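Local coordinates for protein transcriptional regulator (NtrC family) (Aquifex aeolicus, PDB 3DZD) that is an NtrC-family sigma54 activator that probably couples a response-regulator receiver domain to AAA+ ATP hydrolysis to switch on transcription, at residues 39-44 against 67-72; 231-236 against 270-275. One frame throughout, in Å; residues are numbered along the deposited sequence.

Interaction 1 (39-44 against 67-72); sequences KIKELF and KENSPD
Phe-44 reaches Ser-70 and Asp-72 where two helices of the receiver domain, 33-42 and 62-69, give way to loops beside the parallel sheet. With CG anti to the backbone N (chi1 177°), the ring is carried from CB across to the loop after helix 62-69, and its CD1-CE1-CZ side makes the contact. Phe-44 CD1 lies 3.3 Å from Ser-70 OG. Next along the same edge, Phe-44 CE1 sits 3.5 Å from Ser-70 OG, which lies near the ring plane; Ser-70 therefore meets an edge of the phenyl group. At the tip, Phe-44 CZ comes 3.7 Å from Asp-72 CB, and CE1 touches the same methylene. That approach is oblique, and the ring and carboxylate planes stand 78° apart, so the carboxylate does not lie parallel to the ring.

Closer to the helix bodies, Ile-40 adds further apolar packing: Ile-40 CG2, anti to the backbone N, lies 3.8 Å from Ser-70 CB, while the side chain also touches Phe-62, Phe-65 and Ile-66 of helix 62-69. Lys-41 only grazes Asn-69 at the exposed margin.

Between the segments sits one ordered water. It donates to Leu-43 O at 2.9 Å and is hydrogen-bonded to Ser-70 OG at 2.8 Å, so it bridges the first residue beyond each helix. Ser-70 OG is also hydrogen-bonded to Ser-73 OG, and Gln-258 of the second subunit makes a weak bond to it. The same Gln-258 takes a firmer hydrogen bond with Ile-40 O and packs on Phe-44.

No direct hydrogen bond crosses between the segments. The chemistry implies that van der Waals packing and a shared water join the two helix ends, with the serine hydroxyl satisfied by several polar partners although it rests against an aromatic edge.

Interaction 2 (231-236 against 270-275); sequences VGELDQ and TNKNLE
Glu-233 and Lys-272 cross at about a right angle at the edge of the AAA+ sheet, joining the turns that follow parallel strands 225-229 and 265-270. By sequence, the first turn comes directly after a Walker B-like Asp-Glu pair, and the second begins at a Thr-Asn pair consistent with sensor I. The Lys-272 chain runs extended and then bends at its last torsion (chi4 -43°), which delivers Lys-272 NZ to Glu-233 OE2 at 2.8 Å in a hydrogen-bonded salt bridge. The ammonium approaches from above the carboxylate plane, 47° out of it. Were Glu-233 replaced by alanine, the Lys-272 ammonium would probably lose its close carboxylate mate, keeping a long, weak pairing to Glu-230.

Next to this bridge, Val-231 and Leu-274 also cross nearly perpendicularly, CG1 of Val-231 lying 4.2 Å from CD1 of Leu-274. Gly-232 also packs here, its CA against Leu-274 CD2 and its carbonyl carbon near Lys-272 CE. Glu-230 further ties the turns by hydrogen bonds to Thr-270 OG1 and Asn-271 N. Thr-270 OG1 closes an ST turn as well, accepting from Lys-272 N at 3.1 Å with an N-H...O angle of 155°.

How the interactions relate
Interaction 1 comes first along the chain and closes before interaction 2 opens. Their centres are 54 Å apart, their nearest atoms about 39 Å apart, and they lie on opposite sides of the chain's centre. They share no sheet: 39-44 and 67-72 end helices that precede and follow strand 47-51 of the receiver domain, whereas 231-236 follows strand 225-229 of the second parallel sheet, in the ATPase domain, and 270-275 starts at the end of its neighbour 265-270. The contacts thus belong to separate domains. Both also touch the second subunit, so this assembly of the inactive state engages the regulatory and the ATPase parts of the chain.

Interaction 1 (39-44 against 67-72)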
loop_
_atom_site.group_PDB
_atom_site.type_symbol
_atom_site.label_atom_id
_atom_site.label_comp_id
_atom_site.label_asym_id
_atom_site.label_seq_id
_atom_site.Cartn_x
_atom_site.Cartn_y
_atom_site.Cartn_z
ATOM N N LYS A 39 15.331 -20.935 21.850
ATOM C CA LYS A 39 13.947 -20.678 21.463
ATOM C C LYS A 39 13.793 -19.780 20.233
ATOM O O LYS A 39 12.858 -19.950 19.449
ATOM C CB LYS A 39 13.146 -20.154 22.657
ATOM C CG LYS A 39 12.670 -21.277 23.559
ATOM C CD LYS A 39 12.334 -20.819 24.959
ATOM C CE LYS A 39 11.748 -21.978 25.742
ATOM N NZ LYS A 39 11.732 -21.701 27.189
ATOM N N ILE A 40 14.716 -18.845 20.052
ATOM C CA ILE A 40 14.652 -17.929 18.917
ATOM C C ILE A 40 14.852 -18.672 17.591
ATOM O O ILE A 40 14.084 -18.488 16.642
ATOM C CB ILE A 40 15.682 -16.786 19.073
ATOM C CG1 ILE A 40 15.286 -15.883 20.243
ATOM C CG2 ILE A 40 15.811 -15.988 17.795
ATOM C CD1 ILE A 40 16.304 -14.821 20.566
ATOM N N LYS A 41 15.874 -19.522 17.539
ATOM C CA LYS A 41 16.194 -20.286 16.335
ATOM C C LYS A 41 15.116 -21.325 16.058
ATOM O O LYS A 41 14.937 -21.774 14.925
ATOM C CB LYS A 41 17.554 -20.976 16.493
ATOM C CG LYS A 41 18.733 -20.018 16.601
ATOM C CD LYS A 41 19.904 -20.640 17.344
ATOM C CE LYS A 41 20.501 -21.807 16.576
ATOM N NZ LYS A 41 21.611 -22.466 17.322
ATOM N N GLU A 42 14.399 -21.692 17.111
ATOM C CA GLU A 42 13.414 -22.759 17.065
ATOM C C GLU A 42 12.056 -22.241 16.592
ATOM O O GLU A 42 11.352 -22.904 15.825
ATOM C CB GLU A 42 13.289 -23.363 18.465
ATOM C CG GLU A 42 12.451 -24.622 18.576
ATOM C CD GLU A 42 12.358 -25.119 20.012
ATOM O OE1 GLU A 42 12.110 -24.293 20.920
ATOM O OE2 GLU A 42 12.538 -26.334 20.234
ATOM N N LEU A 43 11.696 -21.044 17.046
ATOM C CA LEU A 43 10.365 -20.509 16.808
ATOM C C LEU A 43 10.398 -18.985 16.678
ATOM O O LEU A 43 11.224 -18.312 17.297
ATOM C CB LEU A 43 9.427 -20.957 17.930
ATOM C CG LEU A 43 8.155 -20.165 18.241
ATOM C CD1 LEU A 43 7.159 -20.219 17.086
ATOM C CD2 LEU A 43 7.521 -20.696 19.519
ATOM N N PHE A 44 9.515 -18.442 15.850
ATOM C CA PHE A 44 9.506 -17.004 15.621
ATOM C C PHE A 44 8.615 -16.240 16.600
ATOM O O PHE A 44 7.410 -16.480 16.675
ATOM C CB PHE A 44 9.089 -16.673 14.189
ATOM C CG PHE A 44 8.985 -15.199 13.931
ATOM C CD1 PHE A 44 10.126 -14.427 13.807
ATOM C CD2 PHE A 44 7.751 -14.580 13.854
ATOM C CE1 PHE A 44 10.041 -13.077 13.589
ATOM C CE2 PHE A 44 7.660 -13.223 13.636
ATOM C CZ PHE A 44 8.808 -12.469 13.502
ATOM N N LYS A 67 19.024 -9.707 15.742
ATOM C CA LYS A 67 19.133 -9.043 14.451
ATOM C C LYS A 67 19.554 -10.041 13.379
ATOM O O LYS A 67 19.228 -9.888 12.201
ATOM C CB LYS A 67 20.160 -7.913 14.540
ATOM C CG LYS A 67 20.458 -7.214 13.225
ATOM C CD LYS A 67 21.797 -6.486 13.280
ATOM C CE LYS A 67 21.945 -5.664 14.554
ATOM N NZ LYS A 67 20.907 -4.604 14.663
ATOM N N GLU A 68 20.272 -11.075 13.803
ATOM C CA GLU A 68 20.845 -12.043 12.879
ATOM C C GLU A 68 19.898 -13.198 12.564
ATOM O O GLU A 68 19.747 -13.591 11.408
ATOM C CB GLU A 68 22.153 -12.597 13.444
ATOM C CG GLU A 68 22.958 -13.392 12.438
ATOM C CD GLU A 68 23.338 -12.561 11.232
ATOM O OE1 GLU A 68 23.888 -11.455 11.425
ATOM O OE2 GLU A 68 23.085 -13.011 10.092
ATOM N N ASN A 69 19.263 -13.736 13.599
ATOM C CA ASN A 69 18.490 -14.964 13.464
ATOM C C ASN A 69 16.972 -14.787 13.568
ATOM O O ASN A 69 16.226 -15.767 13.525
ATOM C CB ASN A 69 18.976 -15.985 14.491
ATOM C CG ASN A 69 20.492 -16.011 14.612
ATOM O OD1 ASN A 69 21.207 -15.593 13.701
ATOM N ND2 ASN A 69 20.988 -16.497 15.741
ATOM N N SER A 70 16.517 -13.543 13.701
ATOM C CA SER A 70 15.087 -13.247 13.759
ATOM C C SER A 70 14.845 -11.771 13.441
ATOM O O SER A 70 14.315 -11.027 14.269
ATOM C CB SER A 70 14.524 -13.600 15.137
ATOM O OG SER A 70 13.147 -13.920 15.057
ATOM N N PRO A 71 15.216 -11.352 12.220
ATOM C CA PRO A 71 15.296 -9.949 11.794
ATOM C C PRO A 71 13.965 -9.215 11.894
ATOM O O PRO A 71 13.954 -7.989 12.003
ATOM C CB PRO A 71 15.711 -10.053 10.321
ATOM C CG PRO A 71 16.235 -11.436 10.151
ATOM C CD PRO A 71 15.459 -12.275 11.100
ATOM N N ASP A 72 12.863 -9.954 11.849
ATOM C CA ASP A 72 11.541 -9.348 11.912
ATOM C C ASP A 72 11.063 -9.131 13.350
ATOM O O ASP A 72 10.084 -8.422 13.582
ATOM C CB ASP A 72 10.530 -10.194 11.138
ATOM C CG ASP A 72 10.803 -10.209 9.643
ATOM O OD1 ASP A 72 10.777 -9.129 9.013
ATOM O OD2 ASP A 72 11.034 -11.309 9.097
HETATM O O HOH W 1 11.934 -15.520 16.940
#

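Interaction 2 (231-236 against 270-275)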
loop_
_atom_site.group_PDB
_atom_site.type_symbol
_atom_site.label_atom_id
_atom_site.label_comp_id
_atom_site.label_asym_id
_atom_site.label_seq_id
_atom_site.Cartn_x
_atom_site.Cartn_y
_atom_site.Cartn_z
ATOM N N VAL A 231 -1.493 17.953 -16.634
ATOM C CA VAL A 231 -1.675 19.179 -15.876
ATOM C C VAL A 231 -2.286 20.279 -16.739
ATOM O O VAL A 231 -2.905 21.203 -16.219
ATOM C CB VAL A 231 -0.337 19.667 -15.249
ATOM C CG1 VAL A 231 0.669 20.054 -16.333
ATOM C CG2 VAL A 231 -0.583 20.831 -14.280
ATOM N N GLY A 232 -2.117 20.185 -18.054
ATOM C CA GLY A 232 -2.682 21.181 -18.952
ATOM C C GLY A 232 -4.206 21.272 -18.924
ATOM O O GLY A 232 -4.782 22.260 -19.374
ATOM N N GLU A 233 -4.862 20.245 -18.384
ATOM C CA GLU A 233 -6.324 20.204 -18.335
ATOM C C GLU A 233 -6.923 20.814 -17.076
ATOM O O GLU A 233 -8.120 20.684 -16.841
ATOM C CB GLU A 233 -6.827 18.769 -18.464
ATOM C CG GLU A 233 -6.450 18.087 -19.754
ATOM C CD GLU A 233 -7.009 18.781 -20.981
ATOM O OE1 GLU A 233 -7.822 19.722 -20.833
ATOM O OE2 GLU A 233 -6.633 18.374 -22.103
ATOM N N LEU A 234 -6.101 21.471 -16.266
ATOM C CA LEU A 234 -6.575 22.065 -15.019
ATOM C C LEU A 234 -7.266 23.400 -15.258
ATOM O O LEU A 234 -6.763 24.233 -16.014
ATOM C CB LEU A 234 -5.412 22.289 -14.047
ATOM C CG LEU A 234 -4.806 21.104 -13.306
ATOM C CD1 LEU A 234 -3.638 21.578 -12.457
ATOM C CD2 LEU A 234 -5.854 20.416 -12.454
ATOM N N ASP A 235 -8.400 23.606 -14.590
ATOM C CA ASP A 235 -9.078 24.898 -14.588
ATOM C C ASP A 235 -8.068 25.992 -14.286
ATOM O O ASP A 235 -7.120 25.773 -13.537
ATOM C CB ASP A 235 -10.174 24.930 -13.516
ATOM C CG ASP A 235 -11.265 23.896 -13.754
ATOM O OD1 ASP A 235 -11.143 23.093 -14.704
ATOM O OD2 ASP A 235 -12.250 23.887 -12.985
ATOM N N GLN A 236 -8.264 27.175 -14.854
ATOM C CA GLN A 236 -7.352 28.272 -14.566
ATOM C C GLN A 236 -7.567 28.761 -13.140
ATOM O O GLN A 236 -6.832 29.614 -12.638
ATOM C CB GLN A 236 -7.505 29.408 -15.576
ATOM C CG GLN A 236 -6.330 30.374 -15.570
ATOM C CD GLN A 236 -5.809 30.665 -16.962
ATOM O OE1 GLN A 236 -6.339 30.157 -17.952
ATOM N NE2 GLN A 236 -4.762 31.479 -17.046
ATOM N N THR A 270 2.355 16.197 -19.653
ATOM C CA THR A 270 1.468 16.844 -20.599
ATOM C C THR A 270 1.674 16.258 -21.995
ATOM O O THR A 270 2.761 15.774 -22.322
ATOM C CB THR A 270 1.709 18.376 -20.611
ATOM O OG1 THR A 270 0.738 19.024 -21.438
ATOM C CG2 THR A 270 3.104 18.699 -21.126
ATOM N N ASN A 271 0.630 16.266 -22.812
ATOM C CA ASN A 271 0.788 15.917 -24.222
ATOM C C ASN A 271 0.517 17.139 -25.077
ATOM O O ASN A 271 0.195 17.025 -26.253
ATOM C CB ASN A 271 -0.118 14.750 -24.625
ATOM C CG ASN A 271 -1.569 15.166 -24.810
ATOM O OD1 ASN A 271 -2.041 16.116 -24.191
ATOM N ND2 ASN A 271 -2.286 14.444 -25.663
ATOM N N LYS A 272 0.644 18.307 -24.452
ATOM C CA LYS A 272 0.509 19.598 -25.121
ATOM C C LYS A 272 1.851 20.298 -25.154
ATOM O O LYS A 272 2.767 19.928 -24.427
ATOM C CB LYS A 272 -0.471 20.490 -24.362
ATOM C CG LYS A 272 -1.841 19.881 -24.130
ATOM C CD LYS A 272 -2.806 20.927 -23.583
ATOM C CE LYS A 272 -4.037 20.290 -22.968
ATOM N NZ LYS A 272 -4.558 19.183 -23.815
ATOM N N ASN A 273 1.977 21.315 -25.996
ATOM C CA ASN A 273 3.138 22.182 -25.914
ATOM C C ASN A 273 2.771 23.358 -25.030
ATOM O O ASN A 273 2.207 24.338 -25.505
ATOM C CB ASN A 273 3.570 22.662 -27.296
ATOM C CG ASN A 273 4.794 23.549 -27.244
ATOM O OD1 ASN A 273 5.032 24.250 -26.257
ATOM N ND2 ASN A 273 5.585 23.522 -28.306
ATOM N N LEU A 274 3.086 23.254 -23.742
ATOM C CA LEU A 274 2.579 24.212 -22.766
ATOM C C LEU A 274 3.043 25.630 -22.996
ATOM O O LEU A 274 2.346 26.572 -22.638
ATOM C CB LEU A 274 2.908 23.779 -21.347
ATOM C CG LEU A 274 1.975 22.708 -20.780
ATOM C CD1 LEU A 274 2.397 22.396 -19.355
ATOM C CD2 LEU A 274 0.529 23.172 -20.830
ATOM N N GLU A 275 4.221 25.793 -23.581
ATOM C CA GLU A 275 4.670 27.129 -23.943
ATOM C C GLU A 275 3.680 27.790 -24.900
ATOM O O GLU A 275 3.496 29.004 -24.869
ATOM C CB GLU A 275 6.056 27.077 -24.568
ATOM C CG GLU A 275 7.185 27.292 -23.582
ATOM C CD GLU A 275 8.542 27.231 -24.255
ATOM O OE1 GLU A 275 9.234 28.271 -24.290
ATOM O OE2 GLU A 275 8.906 26.143 -24.763
#